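Local coordinates for protein imidazolonepropionase (PDB 2Q09) that catalyses the hydrolytic opening of the carbon-nitrogen bond of imidazolone-5-propanoate to give N-formimidoyl-L-glutamate, the third step of histidine degradation, at residues A[156-161]-A[169-174]; A[200-203]-A[207-210]. All coordinates share one frame; numbering follows the deposited sequence.

How the contacts relate
Contacts 1 and 2 lie in series along the chain, their centres about 10 Å apart on the same flank of the amidohydrolase barrel. Contact 1 sets helix 148-164 against strand 168-176; contact 2 closes the next helix, 187-204, and leads into strand 210-213, a parallel neighbour of strand 168-176. They touch directly: T171 OG1 is 2.7 Å from L207 O, a probable hydrogen bond, and L173 N is 2.8 Å from A210 O. R159 also reaches across to D209. Neither contact forms the metal or inhibitor site: the A158 side chain is about 11 Å from those of H74 and Y144, and contact 2 is remote from both sites.

Contact 1: residues A[156-161]-A[169-174]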
loop_
_atom_site.group_PDB
_atom_site.type_symbol
_atom_site.label_atom_id
_atom_site.label_comp_id
_atom_site.label_asym_id
_atom_site.label_seq_id
_atom_site.Cartn_x
_atom_site.Cartn_y
_atom_site.Cartn_z
ATOM N N ARG A 156 -13.436 9.203 4.701
ATOM C CA ARG A 156 -13.269 10.540 5.256
ATOM C C ARG A 156 -12.168 10.540 6.309
ATOM O O ARG A 156 -11.399 11.487 6.402
ATOM C CB ARG A 156 -14.583 11.051 5.863
ATOM C CG ARG A 156 -15.592 11.511 4.808
ATOM C CD ARG A 156 -16.690 12.379 5.423
ATOM N NE ARG A 156 -17.574 11.615 6.295
ATOM C CZ ARG A 156 -18.600 10.890 5.872
ATOM N NH1 ARG A 156 -18.890 10.824 4.582
ATOM N NH2 ARG A 156 -19.334 10.226 6.748
ATOM N N VAL A 157 -12.102 9.488 7.121
ATOM C CA VAL A 157 -11.060 9.409 8.137
ATOM C C VAL A 157 -9.700 9.356 7.434
ATOM O O VAL A 157 -8.734 9.963 7.895
ATOM C CB VAL A 157 -11.212 8.147 9.021
ATOM C CG1 VAL A 157 -9.961 7.959 9.892
ATOM C CG2 VAL A 157 -12.440 8.278 9.917
ATOM N N ALA A 158 -9.636 8.626 6.325
ATOM C CA ALA A 158 -8.391 8.514 5.571
ATOM C C ALA A 158 -7.943 9.905 5.096
ATOM O O ALA A 158 -6.783 10.279 5.267
ATOM C CB ALA A 158 -8.575 7.571 4.389
ATOM N N ARG A 159 -8.862 10.667 4.510
ATOM C CA ARG A 159 -8.539 12.019 4.059
ATOM C C ARG A 159 -8.077 12.853 5.251
ATOM O O ARG A 159 -7.150 13.649 5.123
ATOM C CB ARG A 159 -9.761 12.706 3.433
ATOM C CG ARG A 159 -10.229 12.135 2.103
ATOM C CD ARG A 159 -9.181 12.254 0.988
ATOM N NE ARG A 159 -9.761 11.858 -0.296
ATOM C CZ ARG A 159 -9.077 11.358 -1.322
ATOM N NH1 ARG A 159 -7.764 11.181 -1.238
ATOM N NH2 ARG A 159 -9.716 11.022 -2.437
ATOM N N ARG A 160 -8.741 12.692 6.396
ATOM C CA ARG A 160 -8.374 13.440 7.606
ATOM C C ARG A 160 -6.940 13.151 8.031
ATOM O O ARG A 160 -6.208 14.046 8.456
ATOM C CB ARG A 160 -9.304 13.093 8.774
ATOM C CG ARG A 160 -10.420 14.081 8.986
ATOM C CD ARG A 160 -11.411 13.590 10.045
ATOM N NE ARG A 160 -11.022 13.909 11.414
ATOM C CZ ARG A 160 -11.758 13.574 12.475
ATOM N NH1 ARG A 160 -12.902 12.914 12.317
ATOM N NH2 ARG A 160 -11.358 13.909 13.693
ATOM N N LEU A 161 -6.540 11.887 7.931
ATOM C CA LEU A 161 -5.188 11.499 8.310
ATOM C C LEU A 161 -4.170 12.178 7.404
ATOM O O LEU A 161 -3.136 12.655 7.873
ATOM C CB LEU A 161 -5.037 9.976 8.234
ATOM C CG LEU A 161 -5.890 9.218 9.261
ATOM C CD1 LEU A 161 -5.956 7.741 8.906
ATOM C CD2 LEU A 161 -5.288 9.420 10.653
ATOM N N VAL A 169 -1.868 10.313 1.399
ATOM C CA VAL A 169 -2.804 9.208 1.529
ATOM C C VAL A 169 -3.603 8.996 0.259
ATOM O O VAL A 169 -4.159 9.941 -0.296
ATOM C CB VAL A 169 -3.804 9.446 2.689
ATOM C CG1 VAL A 169 -4.805 8.303 2.762
ATOM C CG2 VAL A 169 -3.052 9.589 4.005
ATOM N N LYS A 170 -3.643 7.756 -0.208
ATOM C CA LYS A 170 -4.430 7.408 -1.381
ATOM C C LYS A 170 -5.561 6.571 -0.795
ATOM O O LYS A 170 -5.317 5.659 0.007
ATOM C CB LYS A 170 -3.613 6.567 -2.361
ATOM C CG LYS A 170 -2.342 7.254 -2.867
ATOM C CD LYS A 170 -2.634 8.530 -3.645
ATOM C CE LYS A 170 -3.337 8.252 -4.965
ATOM N NZ LYS A 170 -3.440 9.486 -5.784
ATOM N N THR A 171 -6.794 6.878 -1.171
ATOM C CA THR A 171 -7.925 6.132 -0.638
ATOM C C THR A 171 -8.449 5.112 -1.627
ATOM O O THR A 171 -8.402 5.326 -2.839
ATOM C CB THR A 171 -9.079 7.072 -0.253
ATOM O OG1 THR A 171 -9.498 7.808 -1.410
ATOM C CG2 THR A 171 -8.627 8.048 0.832
ATOM N N THR A 172 -8.973 4.014 -1.101
ATOM C CA THR A 172 -9.505 2.967 -1.945
ATOM C C THR A 172 -10.808 2.434 -1.372
ATOM O O THR A 172 -10.865 2.016 -0.212
ATOM C CB THR A 172 -8.500 1.809 -2.082
ATOM O OG1 THR A 172 -7.283 2.296 -2.670
ATOM C CG2 THR A 172 -9.069 0.720 -2.976
ATOM N N LEU A 173 -11.856 2.457 -2.189
ATOM C CA LEU A 173 -13.159 1.965 -1.770
ATOM C C LEU A 173 -13.187 0.444 -1.868
ATOM O O LEU A 173 -13.098 -0.113 -2.961
ATOM C CB LEU A 173 -14.254 2.545 -2.665
ATOM C CG LEU A 173 -15.667 2.074 -2.328
ATOM C CD1 LEU A 173 -16.084 2.651 -0.988
ATOM C CD2 LEU A 173 -16.637 2.524 -3.422
ATOM N N LEU A 174 -13.315 -0.221 -0.725
ATOM C CA LEU A 174 -13.355 -1.677 -0.701
ATOM C C LEU A 174 -14.664 -2.165 -0.084
ATOM O O LEU A 174 -14.661 -2.955 0.859
ATOM C CB LEU A 174 -12.169 -2.217 0.102
ATOM C CG LEU A 174 -12.005 -3.738 0.201
ATOM C CD1 LEU A 174 -11.712 -4.324 -1.173
ATOM C CD2 LEU A 174 -10.871 -4.065 1.165
HETATM O O HOH W 1 -5.920 11.777 0.763
#
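A158, R159, V169 and T171 carry a buried helix-on-strand packing in the barrel wall, where 156-161 runs back over 169-174 almost antiparallel (174°) with axes 8.2 Å apart. The methyl of A158 faces the strand: its CB meets T171 CG2 at 3.6 Å and V169 CG1 at 4.2 Å, small enough to let the helix sit close. T171 holds OG1 between its backbone N and carbonyl carbon (chi1 59°), which sends CG2 to A158 and leaves OG1 bonded to L207 O. R159 leaves the helix pointing away, bends at chi2 (-62°), and brings its guanidinium back across T171. OG1 sits 3.3 Å above one face, off toward the rim, too badly angled to bond NH2. At the edge, in plane, a water accepts from NH1 at 2.8 Å and donates to V169 O. NH1 makes a salt bridge to D209 and NH2 a hydrogen bond to G206 O. A methionine in its place would probably leave the D209 carboxylate without its cationic mate, and the water and G206 O without their N-H donors. Outward, V157 and L161 pack on helix 116-133, while V169 reaches I140 of strand 135-141, which with helix 148-164 and strand 168-176 forms a beta-alpha-beta unit.

Contact 2: residues A[200-203]-A[207-210]; sequences PAAA and LADA
A202 and L207 are joined by one backbone hydrogen bond, the main link of this small contact. L207 N donates to A202 O over 2.9 Å, nearly straight at 167°. The next amide, A208 N, is 4.0 Å from the same oxygen and takes no part in the bond. L207 CB rests 3.7 Å from A202 O, and one apolar pair, the methyls of A202 and A208, meets at 4.3 Å, CB to CB, to one side of the bond.

Around these, L207 sets CG anti to its carbonyl carbon (chi1 -70°), and the isobutyl group packs on L152, L155 and R156 of helix 148-164, where A201 also touches L152. On the helix side, P200 and A203 lean on Y235, and the helix is kinked at P200, whose nitrogen has no hydrogen to give to the turn before. Past A208 the chain is tied to strand 168-176: D209 OD2 takes both T171 N and the guanidinium of R159, and A210 packs on T172.

A bond from an amide back to the carbonyl five residues earlier is consistent with the 6→1 bond of a Schellman motif, here at the end of helix 187-204, where the chain turns into strand 210-213 of the TIM-barrel fold.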
loop_
_atom_site.group_PDB
_atom_site.type_symbol
_atom_site.label_atom_id
_atom_site.label_comp_id
_atom_site.label_asym_id
_atom_site.label_seq_id
_atom_site.Cartn_x
_atom_site.Cartn_y
_atom_site.Cartn_z
ATOM N N PRO A 200 -21.127 5.882 -6.639
ATOM C CA PRO A 200 -21.542 7.228 -7.061
ATOM C C PRO A 200 -21.401 8.279 -5.955
ATOM O O PRO A 200 -20.916 9.386 -6.202
ATOM C CB PRO A 200 -22.994 7.023 -7.487
ATOM C CG PRO A 200 -22.943 5.653 -8.088
ATOM C CD PRO A 200 -22.121 4.878 -7.064
ATOM N N ALA A 201 -21.817 7.934 -4.737
ATOM C CA ALA A 201 -21.727 8.878 -3.623
ATOM C C ALA A 201 -20.269 9.166 -3.264
ATOM O O ALA A 201 -19.900 10.304 -2.954
ATOM C CB ALA A 201 -22.466 8.329 -2.401
ATOM N N ALA A 202 -19.445 8.126 -3.304
ATOM C CA ALA A 202 -18.032 8.274 -2.978
ATOM C C ALA A 202 -17.340 9.170 -3.994
ATOM O O ALA A 202 -16.547 10.036 -3.630
ATOM C CB ALA A 202 -17.352 6.900 -2.931
ATOM N N ALA A 203 -17.643 8.953 -5.268
ATOM C CA ALA A 203 -17.052 9.734 -6.350
ATOM C C ALA A 203 -17.512 11.188 -6.291
ATOM O O ALA A 203 -16.710 12.111 -6.439
ATOM C CB ALA A 203 -17.426 9.119 -7.690
ATOM N N LEU A 207 -14.114 11.179 -2.530
ATOM C CA LEU A 207 -13.536 10.396 -1.442
ATOM C C LEU A 207 -12.729 9.159 -1.834
ATOM O O LEU A 207 -11.994 8.619 -1.001
ATOM C CB LEU A 207 -14.640 9.970 -0.468
ATOM C CG LEU A 207 -15.264 11.084 0.377
ATOM C CD1 LEU A 207 -16.347 10.500 1.271
ATOM C CD2 LEU A 207 -14.178 11.744 1.228
ATOM N N ALA A 208 -12.852 8.706 -3.080
ATOM C CA ALA A 208 -12.133 7.506 -3.502
ATOM C C ALA A 208 -11.189 7.697 -4.686
ATOM O O ALA A 208 -11.593 8.197 -5.732
ATOM C CB ALA A 208 -13.133 6.391 -3.821
ATOM N N ASP A 209 -9.936 7.292 -4.516
ATOM C CA ASP A 209 -8.953 7.399 -5.587
ATOM C C ASP A 209 -8.969 6.116 -6.410
ATOM O O ASP A 209 -8.498 6.099 -7.547
ATOM C CB ASP A 209 -7.549 7.635 -5.019
ATOM C CG ASP A 209 -7.444 8.938 -4.263
ATOM O OD1 ASP A 209 -7.964 9.956 -4.771
ATOM O OD2 ASP A 209 -6.839 8.950 -3.168
ATOM N N ALA A 210 -9.514 5.048 -5.837
ATOM C CA ALA A 210 -9.584 3.765 -6.532
ATOM C C ALA A 210 -10.642 2.853 -5.922
ATOM O O ALA A 210 -11.165 3.138 -4.839
ATOM C CB ALA A 210 -8.226 3.076 -6.494
#